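Side-chain contacts in trans-4-hydroxy-L-proline dehydratase (Clostridioides difficile 70-100-2010, PDB 6VXC), which catalyses, as a glycyl radical enzyme, the dehydration of trans-4-hydroxy-L-proline to (S)-1-pyrroline-5-carboxylate in the anaerobic breakdown of hydroxyproline: residues G86-G91 / R324-E329; T186-G191 / D306-P311; L193-D198 / M544-D549; V267-K272 / Y283-I288; H271-E274 / Q278-Q281. All blocks are in the same frame, centred on the assembly; numbering follows the deposited sequence.

Contact 1 (G86-G91 / R324-E329); sequences GELIVG and RDRAQE
L88 lays a methyl over the face of the R326 guanidinium, and that arginine is already engaged in an i to i+3 salt bridge on the first turn of helix 324-339, in the helical part of the PFL-like fold. The CD1 atom of L88 sits above the centre of the flat group, 3.7 Å from R326 CZ, and the second branch reaches a terminal nitrogen, L88 CD2 lying 3.8 Å from R326 NH2. The same CD1 also rests 4.0 Å from E329 CD, so one leucine covers both halves of the ion pair. No hydrogen bond crosses between the loop and the helix.

In the next shell, R326 bends at chi2 (66°), turning its guanidinium back toward E329, whose chain runs extended to meet it. The other carboxylate oxygen, E329 OE1, takes a salt bridge from R28 of helix 27-38, so a buried acid is shared by two arginines, which probably helps keep it ionised. R28 also touches L88. The bridge itself is bent: R326 NH1 donates to E329 OE2 at 3.0 Å from 43° above the carboxylate plane, with an N-H...O angle of 140°.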
# COMPACT_ATOMS: atom_id res chain seq x y z
N GLY A 86 -5.38 19.79 22.55
CA GLY A 86 -6.67 19.17 22.40
C GLY A 86 -6.65 17.68 22.18
O GLY A 86 -7.72 17.06 22.14
N GLU A 87 -5.48 17.06 22.09
CA GLU A 87 -5.42 15.64 21.81
C GLU A 87 -6.04 14.82 22.93
O GLU A 87 -5.96 15.17 24.11
CB GLU A 87 -3.99 15.18 21.56
CG GLU A 87 -3.51 15.56 20.17
CD GLU A 87 -2.15 14.99 19.85
OE1 GLU A 87 -1.33 14.77 20.78
OE2 GLU A 87 -1.89 14.76 18.64
N LEU A 88 -6.67 13.72 22.54
CA LEU A 88 -7.01 12.62 23.42
C LEU A 88 -6.16 11.39 23.18
O LEU A 88 -5.92 10.62 24.12
CB LEU A 88 -8.50 12.26 23.26
CG LEU A 88 -9.57 13.27 23.71
CD1 LEU A 88 -10.98 12.80 23.35
CD2 LEU A 88 -9.48 13.53 25.21
N ILE A 89 -5.70 11.18 21.95
CA ILE A 89 -4.76 10.13 21.58
C ILE A 89 -3.43 10.80 21.25
O ILE A 89 -3.40 11.73 20.44
CB ILE A 89 -5.26 9.32 20.37
CG1 ILE A 89 -6.63 8.71 20.66
CG2 ILE A 89 -4.24 8.22 19.96
CD1 ILE A 89 -6.64 7.76 21.83
N VAL A 90 -2.33 10.29 21.82
CA VAL A 90 -1.03 10.95 21.69
C VAL A 90 -0.03 10.03 21.00
O VAL A 90 -0.14 8.79 21.04
CB VAL A 90 -0.47 11.40 23.06
CG1 VAL A 90 -1.42 12.39 23.75
CG2 VAL A 90 -0.18 10.19 23.93
N GLY A 91 0.97 10.65 20.38
CA GLY A 91 2.02 9.97 19.66
C GLY A 91 2.22 10.52 18.26
O GLY A 91 1.27 10.60 17.47
N ARG A 324 -21.95 6.98 22.18
CA ARG A 324 -21.63 7.01 20.76
C ARG A 324 -20.81 8.24 20.40
O ARG A 324 -19.86 8.15 19.61
CB ARG A 324 -22.90 6.96 19.92
CG ARG A 324 -22.65 6.61 18.45
CD ARG A 324 -23.88 6.78 17.59
NE ARG A 324 -23.74 6.15 16.27
CZ ARG A 324 -23.22 6.74 15.20
NH1 ARG A 324 -23.16 6.08 14.04
NH2 ARG A 324 -22.77 7.99 15.28
N ASP A 325 -21.15 9.39 20.98
CA ASP A 325 -20.45 10.63 20.65
C ASP A 325 -18.98 10.56 21.04
O ASP A 325 -18.11 11.01 20.28
CB ASP A 325 -21.12 11.81 21.34
CG ASP A 325 -22.37 12.28 20.62
OD1 ASP A 325 -22.62 11.84 19.48
OD2 ASP A 325 -23.09 13.11 21.19
N ARG A 326 -18.68 10.06 22.25
CA ARG A 326 -17.29 10.00 22.68
C ARG A 326 -16.53 8.95 21.88
O ARG A 326 -15.36 9.15 21.54
CB ARG A 326 -17.19 9.72 24.18
CG ARG A 326 -15.76 9.57 24.74
CD ARG A 326 -14.96 10.88 24.66
NE ARG A 326 -13.94 10.99 25.71
CZ ARG A 326 -13.40 12.13 26.12
NH1 ARG A 326 -13.85 13.28 25.63
NH2 ARG A 326 -12.48 12.13 27.07
N ALA A 327 -17.18 7.82 21.57
CA ALA A 327 -16.57 6.82 20.68
C ALA A 327 -16.26 7.40 19.31
O ALA A 327 -15.22 7.10 18.73
CB ALA A 327 -17.48 5.60 20.55
N GLN A 328 -17.17 8.22 18.76
CA GLN A 328 -16.89 8.87 17.49
C GLN A 328 -15.79 9.90 17.64
O GLN A 328 -14.92 10.01 16.77
CB GLN A 328 -18.15 9.53 16.94
CG GLN A 328 -17.89 10.25 15.64
CD GLN A 328 -19.18 10.68 14.92
OE1 GLN A 328 -20.29 10.31 15.32
NE2 GLN A 328 -19.02 11.44 13.85
N GLU A 329 -15.82 10.67 18.74
CA GLU A 329 -14.80 11.69 18.97
C GLU A 329 -13.41 11.07 19.03
O GLU A 329 -12.45 11.61 18.47
CB GLU A 329 -15.11 12.46 20.26
CG GLU A 329 -14.09 13.56 20.59
CD GLU A 329 -14.40 14.32 21.89
OE1 GLU A 329 -14.06 15.51 21.97
OE2 GLU A 329 -14.95 13.72 22.82

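Contact 2 (T186-G191 / D306-P311); sequences TIYKKG and DQHLNP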
# COMPACT_ATOMS: atom_id res chain seq x y z
N THR A 186 -3.73 -9.39 18.88
CA THR A 186 -2.90 -9.67 20.05
C THR A 186 -2.83 -8.49 21.00
O THR A 186 -2.97 -8.65 22.22
CB THR A 186 -1.50 -10.08 19.59
OG1 THR A 186 -1.60 -11.30 18.85
CG2 THR A 186 -0.60 -10.31 20.81
N ILE A 187 -2.66 -7.27 20.48
CA ILE A 187 -2.50 -6.10 21.34
C ILE A 187 -3.76 -5.73 22.12
O ILE A 187 -3.68 -4.87 22.99
CB ILE A 187 -2.04 -4.87 20.53
CG1 ILE A 187 -3.07 -4.50 19.46
CG2 ILE A 187 -0.72 -5.17 19.88
CD1 ILE A 187 -2.86 -3.10 18.82
N TYR A 188 -4.92 -6.31 21.81
CA TYR A 188 -6.11 -6.06 22.61
C TYR A 188 -6.30 -7.10 23.71
O TYR A 188 -7.09 -6.87 24.63
CB TYR A 188 -7.36 -6.00 21.72
CG TYR A 188 -7.13 -5.15 20.50
CD1 TYR A 188 -6.98 -3.77 20.62
CD2 TYR A 188 -7.01 -5.72 19.24
CE1 TYR A 188 -6.73 -2.99 19.53
CE2 TYR A 188 -6.76 -4.95 18.14
CZ TYR A 188 -6.62 -3.58 18.28
OH TYR A 188 -6.36 -2.80 17.20
N LYS A 189 -5.56 -8.20 23.66
CA LYS A 189 -5.63 -9.25 24.66
C LYS A 189 -4.40 -9.31 25.56
O LYS A 189 -4.48 -9.91 26.63
CB LYS A 189 -5.84 -10.62 23.99
CG LYS A 189 -7.09 -10.69 23.13
CD LYS A 189 -7.26 -12.02 22.38
CE LYS A 189 -6.13 -12.29 21.42
NZ LYS A 189 -6.45 -13.46 20.52
N LYS A 190 -3.30 -8.69 25.16
CA LYS A 190 -2.05 -8.72 25.92
C LYS A 190 -1.39 -7.36 25.84
O LYS A 190 -1.49 -6.66 24.83
CB LYS A 190 -1.07 -9.78 25.39
CG LYS A 190 -1.52 -11.21 25.63
CD LYS A 190 -0.54 -12.23 25.07
CE LYS A 190 -0.86 -13.63 25.60
NZ LYS A 190 -0.12 -14.68 24.89
N GLY A 191 -0.72 -6.97 26.93
CA GLY A 191 0.21 -5.87 26.90
C GLY A 191 1.61 -6.38 26.61
O GLY A 191 1.83 -7.58 26.46
N ASP A 306 -13.40 -2.28 13.33
CA ASP A 306 -14.73 -2.39 13.94
C ASP A 306 -14.90 -3.70 14.70
O ASP A 306 -15.66 -3.75 15.67
CB ASP A 306 -15.88 -2.18 12.91
CG ASP A 306 -15.84 -3.14 11.69
OD1 ASP A 306 -14.97 -4.03 11.59
OD2 ASP A 306 -16.74 -2.98 10.81
N GLN A 307 -14.20 -4.77 14.29
CA GLN A 307 -14.28 -6.02 15.04
C GLN A 307 -13.52 -5.92 16.36
O GLN A 307 -13.98 -6.44 17.39
CB GLN A 307 -13.75 -7.19 14.21
CG GLN A 307 -14.42 -7.36 12.82
CD GLN A 307 -15.93 -7.43 12.91
OE1 GLN A 307 -16.49 -8.40 13.45
NE2 GLN A 307 -16.59 -6.40 12.42
N HIS A 308 -12.37 -5.25 16.37
CA HIS A 308 -11.57 -5.19 17.60
C HIS A 308 -12.21 -4.26 18.62
O HIS A 308 -12.15 -4.53 19.83
CB HIS A 308 -10.14 -4.77 17.28
CG HIS A 308 -9.46 -5.67 16.30
ND1 HIS A 308 -8.87 -5.22 15.14
CD2 HIS A 308 -9.35 -7.02 16.27
CE1 HIS A 308 -8.41 -6.24 14.45
NE2 HIS A 308 -8.69 -7.35 15.12
N LEU A 309 -12.80 -3.15 18.17
CA LEU A 309 -13.32 -2.15 19.10
C LEU A 309 -14.72 -2.49 19.63
O LEU A 309 -15.07 -2.05 20.73
CB LEU A 309 -13.34 -0.77 18.45
CG LEU A 309 -12.00 -0.09 18.19
CD1 LEU A 309 -12.23 1.30 17.63
CD2 LEU A 309 -11.13 -0.04 19.46
N ASN A 310 -15.51 -3.26 18.89
CA ASN A 310 -16.90 -3.45 19.29
C ASN A 310 -17.06 -4.05 20.68
O ASN A 310 -17.95 -3.60 21.42
CB ASN A 310 -17.66 -4.29 18.26
CG ASN A 310 -19.17 -4.26 18.50
OD1 ASN A 310 -19.80 -3.20 18.45
ND2 ASN A 310 -19.75 -5.42 18.77
N PRO A 311 -16.28 -5.06 21.09
CA PRO A 311 -16.41 -5.54 22.48
C PRO A 311 -16.15 -4.46 23.51
O PRO A 311 -16.89 -4.35 24.50
CB PRO A 311 -15.37 -6.68 22.56
CG PRO A 311 -15.26 -7.16 21.13
CD PRO A 311 -15.38 -5.92 20.29
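Y188 and H308 meet ring against ring, and between these two segments they do all the touching. The aromatic part of the contact is an offset pair: the planes are within 23° of parallel but displaced, so little of one ring lies over the other, and the centroids are 4.9 Å apart. What meets the imidazole is therefore one corner of the phenol, Y188 CE2, which stands over the rim of the histidine face 3.3 Å from H308 CG.

The slide brings a CH-pi contact into place of a fuller stack. H308 CB lies over the tyrosine face, 3.9 Å from the centroid of the Y188 ring and 28° off its normal. The opposite face of that ring is covered by the preceding residue, since I187 CG1 lies 3.8 Å above the Y188 plane, and the phenol is thus held flat between an aliphatic branch and the histidine. As whole side chains, Y188 and H308 cross at about a right angle.

Polar bonds serve each segment separately. T186 O receives both K189 N and K190 N, tightening the short turn. On the longer helix Q307 NE2 donates to D306 OD1 at 3.0 Å, coming from well above the carboxylate plane, while D306 OD1 also pairs with R304.

I187 and L309 both pack on helix 276-293. The arrangement is an aromatic contact between a short, weakly bonded helical turn, 186-189, and helix 305-318, beside that shared neighbour in the helical part of the PFL-like fold.

Contact 3 (L193-D198 / M544-D549); sequences LDLKKD and MSTIVD
L195, on the flank of helix 192-205, faces T546 of helix 542-546, and the two CA atoms come within 6.9 Å of each other.

The leucine sets its fork against a backbone carbonyl. Its two methyls reach T546 O almost equally, L195 CD2 at 3.7 Å and L195 CD1 at 3.8 Å, a placement that follows from CG lying anti to the carbonyl carbon (chi1 -66°). From there CD1 extends to the short branch of the next residue, with L195 CD1 to I547 CG2 at 4.1 Å. I547 holds CG1 in the crowded position between its backbone N and carbonyl carbon (chi1 59°), which leaves CG2 beside the leucine while the longer branch heads off to pack on V286 of helix 276-293. The T546 side chain adds little, its CB 4.3 Å from L195 CD1, and its hydroxyl is bonded to L543 O; F192 and M224 also lie against this threonine.

Because no hydrogen bond or charge joins the two segments, the attraction is probably mostly dispersion, of leucine methyls with the T546 carbonyl and with I547 CG2. Such a contact sets distance and shape but imposes little direction, and the polar needs of T546 OG1 are met within its own helix.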
# COMPACT_ATOMS: atom_id res chain seq x y z
N LEU A 193 4.19 -6.21 28.61
CA LEU A 193 4.69 -6.98 29.74
C LEU A 193 4.26 -8.43 29.65
O LEU A 193 5.03 -9.33 30.00
CB LEU A 193 4.22 -6.37 31.07
CG LEU A 193 4.80 -5.01 31.40
CD1 LEU A 193 4.11 -4.47 32.62
CD2 LEU A 193 6.31 -5.13 31.62
N ASP A 194 3.02 -8.68 29.19
CA ASP A 194 2.57 -10.06 28.97
C ASP A 194 3.40 -10.75 27.90
O ASP A 194 3.78 -11.92 28.04
CB ASP A 194 1.11 -10.08 28.54
CG ASP A 194 0.15 -9.59 29.60
OD1 ASP A 194 0.37 -9.89 30.80
OD2 ASP A 194 -0.83 -8.92 29.22
N LEU A 195 3.62 -10.07 26.77
CA LEU A 195 4.39 -10.68 25.69
C LEU A 195 5.80 -10.97 26.16
O LEU A 195 6.37 -12.02 25.86
CB LEU A 195 4.39 -9.76 24.47
CG LEU A 195 3.02 -9.54 23.79
CD1 LEU A 195 3.03 -8.38 22.78
CD2 LEU A 195 2.59 -10.81 23.09
N LYS A 196 6.37 -10.06 26.96
CA LYS A 196 7.72 -10.32 27.48
C LYS A 196 7.75 -11.58 28.33
O LYS A 196 8.68 -12.39 28.22
CB LYS A 196 8.22 -9.12 28.27
CG LYS A 196 9.68 -9.28 28.66
CD LYS A 196 10.22 -8.09 29.42
CE LYS A 196 11.64 -8.38 29.89
NZ LYS A 196 12.18 -7.23 30.65
N LYS A 197 6.73 -11.80 29.16
CA LYS A 197 6.68 -13.05 29.93
C LYS A 197 6.59 -14.25 29.00
O LYS A 197 7.18 -15.30 29.28
CB LYS A 197 5.49 -13.03 30.89
CG LYS A 197 5.67 -12.08 32.05
CD LYS A 197 4.52 -12.16 33.03
CE LYS A 197 4.88 -11.47 34.34
NZ LYS A 197 3.68 -11.25 35.19
N ASP A 198 5.80 -14.14 27.93
CA ASP A 198 5.77 -15.20 26.94
C ASP A 198 7.15 -15.45 26.35
O ASP A 198 7.54 -16.60 26.13
CB ASP A 198 4.78 -14.86 25.82
CG ASP A 198 3.32 -14.82 26.29
OD1 ASP A 198 3.00 -15.36 27.37
OD2 ASP A 198 2.49 -14.26 25.55
N MET A 544 7.94 -5.67 15.55
CA MET A 544 6.86 -6.27 14.77
C MET A 544 6.69 -7.75 15.10
O MET A 544 5.56 -8.25 15.18
CB MET A 544 7.09 -6.07 13.27
CG MET A 544 5.98 -6.66 12.39
SD MET A 544 4.45 -5.68 12.48
CE MET A 544 4.99 -4.23 11.58
N SER A 545 7.80 -8.46 15.32
CA SER A 545 7.71 -9.89 15.59
C SER A 545 6.89 -10.19 16.84
O SER A 545 6.26 -11.24 16.92
CB SER A 545 9.11 -10.50 15.70
OG SER A 545 9.84 -10.31 14.50
N THR A 546 6.91 -9.30 17.84
CA THR A 546 6.20 -9.59 19.09
C THR A 546 4.70 -9.70 18.90
O THR A 546 4.04 -10.35 19.72
CB THR A 546 6.49 -8.53 20.16
OG1 THR A 546 5.97 -7.26 19.73
CG2 THR A 546 8.01 -8.42 20.47
N ILE A 547 4.13 -9.11 17.85
CA ILE A 547 2.69 -9.05 17.71
C ILE A 547 2.18 -9.82 16.49
O ILE A 547 1.02 -9.67 16.12
CB ILE A 547 2.19 -7.60 17.68
CG1 ILE A 547 2.85 -6.86 16.52
CG2 ILE A 547 2.41 -6.92 19.04
CD1 ILE A 547 2.25 -5.50 16.23
N VAL A 548 3.03 -10.58 15.86
CA VAL A 548 2.65 -11.33 14.71
C VAL A 548 2.73 -12.83 14.94
O VAL A 548 3.78 -13.36 15.23
CB VAL A 548 3.51 -11.00 13.48
CG1 VAL A 548 3.26 -12.02 12.39
CG2 VAL A 548 3.32 -9.59 12.99
N ASP A 549 1.60 -13.49 14.76
CA ASP A 549 1.54 -14.91 14.87
C ASP A 549 2.49 -15.68 14.00
O ASP A 549 2.51 -15.63 12.81
CB ASP A 549 0.17 -15.51 14.77
CG ASP A 549 -0.67 -15.26 15.98
OD1 ASP A 549 -0.14 -15.09 17.04
OD2 ASP A 549 -1.85 -15.27 15.82

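Contact 4 (V267-K272 / Y283-I288); sequences VVPAHK and YWFVHI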
# COMPACT_ATOMS: atom_id res chain seq x y z
N VAL A 267 -1.67 2.48 31.66
CA VAL A 267 -2.11 1.13 31.34
C VAL A 267 -1.38 0.62 30.10
O VAL A 267 -0.73 -0.42 30.14
CB VAL A 267 -3.63 1.06 31.14
CG1 VAL A 267 -4.06 -0.37 30.82
CG2 VAL A 267 -4.36 1.60 32.37
N VAL A 268 -1.51 1.35 28.99
CA VAL A 268 -0.96 0.90 27.71
C VAL A 268 0.26 1.73 27.33
O VAL A 268 0.32 2.92 27.61
CB VAL A 268 -2.06 0.96 26.61
CG1 VAL A 268 -3.25 0.10 27.01
CG2 VAL A 268 -2.48 2.41 26.31
N PRO A 269 1.22 1.11 26.64
CA PRO A 269 1.19 -0.27 26.13
C PRO A 269 1.69 -1.37 27.05
O PRO A 269 1.71 -2.53 26.63
CB PRO A 269 2.07 -0.18 24.88
CG PRO A 269 2.93 1.02 25.04
CD PRO A 269 2.41 1.85 26.19
N ALA A 270 2.06 -1.04 28.29
CA ALA A 270 2.62 -2.04 29.20
C ALA A 270 1.63 -3.15 29.49
O ALA A 270 2.01 -4.32 29.55
CB ALA A 270 3.09 -1.37 30.49
N HIS A 271 0.35 -2.80 29.67
CA HIS A 271 -0.70 -3.75 29.99
C HIS A 271 -1.75 -3.78 28.89
O HIS A 271 -1.87 -2.85 28.09
CB HIS A 271 -1.39 -3.40 31.32
CG HIS A 271 -0.44 -3.21 32.45
ND1 HIS A 271 0.06 -1.98 32.82
CD2 HIS A 271 0.13 -4.11 33.29
CE1 HIS A 271 0.87 -2.12 33.85
NE2 HIS A 271 0.93 -3.40 34.16
N LYS A 272 -2.54 -4.85 28.87
CA LYS A 272 -3.59 -4.96 27.87
C LYS A 272 -4.60 -3.84 28.08
O LYS A 272 -4.83 -3.38 29.20
CB LYS A 272 -4.29 -6.32 27.94
CG LYS A 272 -5.30 -6.51 29.07
CD LYS A 272 -6.11 -7.80 28.87
CE LYS A 272 -6.95 -8.17 30.10
NZ LYS A 272 -6.15 -8.81 31.18
N TYR A 283 -3.35 0.73 20.11
CA TYR A 283 -3.07 0.58 18.69
C TYR A 283 -2.13 1.67 18.20
O TYR A 283 -1.16 1.39 17.49
CB TYR A 283 -4.34 0.59 17.83
CG TYR A 283 -3.88 0.71 16.40
CD1 TYR A 283 -3.38 -0.39 15.72
CD2 TYR A 283 -3.77 1.96 15.79
CE1 TYR A 283 -2.87 -0.27 14.45
CE2 TYR A 283 -3.25 2.09 14.52
CZ TYR A 283 -2.79 0.97 13.87
OH TYR A 283 -2.28 1.09 12.62
N TRP A 284 -2.40 2.94 18.58
CA TRP A 284 -1.62 4.03 18.02
C TRP A 284 -0.16 4.00 18.48
O TRP A 284 0.74 4.33 17.72
CB TRP A 284 -2.25 5.39 18.33
CG TRP A 284 -1.53 6.45 17.54
CD1 TRP A 284 -0.77 7.46 18.03
CD2 TRP A 284 -1.46 6.54 16.11
NE1 TRP A 284 -0.23 8.19 17.00
CE2 TRP A 284 -0.65 7.65 15.81
CE3 TRP A 284 -2.01 5.80 15.06
CZ2 TRP A 284 -0.36 8.04 14.50
CZ3 TRP A 284 -1.74 6.19 13.75
CH2 TRP A 284 -0.91 7.30 13.49
N PHE A 285 0.08 3.61 19.74
CA PHE A 285 1.45 3.45 20.22
C PHE A 285 2.18 2.37 19.42
O PHE A 285 3.34 2.54 19.02
CB PHE A 285 1.46 3.10 21.71
CG PHE A 285 1.38 4.30 22.63
CD1 PHE A 285 1.89 5.54 22.24
CD2 PHE A 285 0.82 4.18 23.90
CE1 PHE A 285 1.82 6.64 23.10
CE2 PHE A 285 0.74 5.28 24.77
CZ PHE A 285 1.24 6.51 24.37
N VAL A 286 1.52 1.24 19.20
CA VAL A 286 2.10 0.17 18.38
C VAL A 286 2.38 0.70 16.98
O VAL A 286 3.42 0.40 16.39
CB VAL A 286 1.17 -1.06 18.36
CG1 VAL A 286 1.69 -2.10 17.37
CG2 VAL A 286 0.99 -1.67 19.74
N HIS A 287 1.45 1.48 16.42
CA HIS A 287 1.65 2.07 15.10
C HIS A 287 2.90 2.95 15.08
O HIS A 287 3.78 2.78 14.22
CB HIS A 287 0.40 2.88 14.72
CG HIS A 287 0.46 3.50 13.36
ND1 HIS A 287 -0.37 3.12 12.33
CD2 HIS A 287 1.20 4.53 12.88
CE1 HIS A 287 -0.11 3.85 11.26
NE2 HIS A 287 0.83 4.72 11.57
N ILE A 288 3.03 3.87 16.03
CA ILE A 288 4.22 4.71 16.13
C ILE A 288 5.46 3.83 16.25
O ILE A 288 6.50 4.12 15.66
CB ILE A 288 4.11 5.68 17.32
CG1 ILE A 288 2.98 6.68 17.09
CG2 ILE A 288 5.43 6.41 17.55
CD1 ILE A 288 3.21 7.53 15.88
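F285 points its ring from helix 276-293 into the loop at V268 and P269, where a cis peptide bond precedes the proline. This is the tight part of the contact. The proline ring meets the phenyl obliquely, P269 CD lying 3.6 Å from F285 CD2 and P269 CG 4.0 Å from that same atom. Next to it, the carbonyl of V268 comes to the edge of the aromatic ring, near its plane, with V268 O at 3.7 Å from F285 CE2. CG of F285 is anti to the carbonyl carbon (chi1 -84°), which carries the ring outward from the helix to this bend. P269 has further cover from F192 and M282; V268, P269 and F285 are all buried.

The V268 side chain is only lightly in touch with the ring, its CG2 4.5 Å from F285 CD2, and turns to Q281 and M282. Farther along the loop lies the solvent side, where H271 and K272 are exposed and do not reach the helix segment. Bonds within the loop and backbone bonds to F192 and L193 of helix 192-205 help to hold it: V267 O accepts from H271 N at 2.7 Å and also from the imidazole, H271 ND1, at 3.2 Å. The side-chain bond is bent (136°), though it arrives in the carbonyl plane on a lone pair.

The chemistry is complementary in a modest way. Aryl C-H groups at a ring edge carry slight positive charge, so V268 O probably gains some electrostatic benefit from F285, while the proline methylenes add plain apolar contact.

Contact 5 (H271-E274 / Q278-Q281); sequences HKPE and QAIQ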
# COMPACT_ATOMS: atom_id res chain seq x y z
N HIS A 271 0.35 -2.80 29.67
CA HIS A 271 -0.70 -3.75 29.99
C HIS A 271 -1.75 -3.78 28.89
O HIS A 271 -1.87 -2.85 28.09
CB HIS A 271 -1.39 -3.40 31.32
CG HIS A 271 -0.44 -3.21 32.45
ND1 HIS A 271 0.06 -1.98 32.82
CD2 HIS A 271 0.13 -4.11 33.29
CE1 HIS A 271 0.87 -2.12 33.85
NE2 HIS A 271 0.93 -3.40 34.16
N LYS A 272 -2.54 -4.85 28.87
CA LYS A 272 -3.59 -4.96 27.87
C LYS A 272 -4.60 -3.84 28.08
O LYS A 272 -4.83 -3.38 29.20
CB LYS A 272 -4.29 -6.32 27.94
CG LYS A 272 -5.30 -6.51 29.07
CD LYS A 272 -6.11 -7.80 28.87
CE LYS A 272 -6.95 -8.17 30.10
NZ LYS A 272 -6.15 -8.81 31.18
N PRO A 273 -5.19 -3.33 27.00
CA PRO A 273 -6.20 -2.27 27.15
C PRO A 273 -7.43 -2.78 27.87
O PRO A 273 -7.85 -3.93 27.68
CB PRO A 273 -6.51 -1.87 25.69
CG PRO A 273 -6.20 -3.10 24.91
CD PRO A 273 -5.01 -3.74 25.59
N GLU A 274 -8.01 -1.93 28.72
CA GLU A 274 -9.22 -2.27 29.44
C GLU A 274 -10.45 -1.52 28.93
O GLU A 274 -11.57 -1.97 29.19
CB GLU A 274 -9.06 -1.95 30.94
CG GLU A 274 -7.90 -2.68 31.61
CD GLU A 274 -8.14 -4.17 31.75
OE1 GLU A 274 -9.30 -4.61 31.61
OE2 GLU A 274 -7.16 -4.92 31.99
N GLN A 278 -8.52 3.12 25.76
CA GLN A 278 -7.20 2.50 25.89
C GLN A 278 -6.87 1.62 24.70
O GLN A 278 -5.70 1.52 24.33
CB GLN A 278 -7.12 1.68 27.18
CG GLN A 278 -7.06 2.55 28.41
CD GLN A 278 -7.38 1.81 29.69
OE1 GLN A 278 -7.39 0.58 29.73
NE2 GLN A 278 -7.64 2.56 30.74
N ALA A 279 -7.88 0.97 24.12
CA ALA A 279 -7.65 0.13 22.94
C ALA A 279 -7.15 0.96 21.77
O ALA A 279 -6.24 0.53 21.04
CB ALA A 279 -8.92 -0.63 22.57
N ILE A 280 -7.71 2.15 21.58
CA ILE A 280 -7.26 3.01 20.49
C ILE A 280 -5.85 3.53 20.76
O ILE A 280 -5.00 3.56 19.86
CB ILE A 280 -8.26 4.15 20.24
CG1 ILE A 280 -9.58 3.60 19.67
CG2 ILE A 280 -7.64 5.24 19.37
CD1 ILE A 280 -10.67 4.62 19.57
N GLN A 281 -5.57 3.94 22.00
CA GLN A 281 -4.24 4.43 22.32
C GLN A 281 -3.20 3.32 22.22
O GLN A 281 -2.08 3.56 21.75
CB GLN A 281 -4.23 5.06 23.72
CG GLN A 281 -2.86 5.62 24.16
CD GLN A 281 -2.40 6.83 23.34
OE1 GLN A 281 -2.91 7.93 23.51
NE2 GLN A 281 -1.42 6.63 22.46
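Q278 OE1 accepts from E274 N at 2.8 Å, the one hydrogen bond between these segments. The bond is fairly straight at the hydrogen (154°), and the donor sits 18° out of the plane of the amide carbonyl. Q278 reaches back along the chain with CG anti to its carbonyl carbon and the rest of the side chain extended. A second bond, Q278 N to T275 OG1, fastens the same residue by its backbone, so side chain and backbone are both engaged where helix 276-293 begins.

Beside the amide, E274 offers only its first carbons: E274 CB lies 3.3 Å from Q278 OE1. The bend at chi2 (-70°) takes the carboxylate off the amide of Q278; E274 is exposed.

P273 supplies the apolar half. Its CB rests on the helix backbone, 3.5 Å from A279 N, and touches the side chains of two successive residues, P273 CB to Q278 CB at 3.9 Å and P273 CB to A279 CB at 4.1 Å. Proline methylene and glutamine amide thus secure the incoming loop from neighbouring positions.

Around this turn, P273 and A279 both pack on F312 of helix 305-318, Q278 lies against T264 and V267 of helix 252-267, and I280 carries the helix onward against L330 and L331 of helix 324-339.

Helix 276-293 ties most of this group together. Contacts 4 and 5 share H271 and K272 and lie about 6 Å apart between centres, while contact 2 is about 8 Å from contact 5, where I187 and Y188 pack on P273. Contact 1 joins through its loop, V90 O taking a probable hydrogen bond from Q281 and G91 O one from W284. Contact 3 reaches contact 2 by the K190-D198 salt bridge and contact 4 through L193 N to A270 O. All five lie 23 to 26 Å from the chain centre, away from C454 and E456, the probable catalytic residues, and from G785, which carries the radical in the active enzyme but not in this structure.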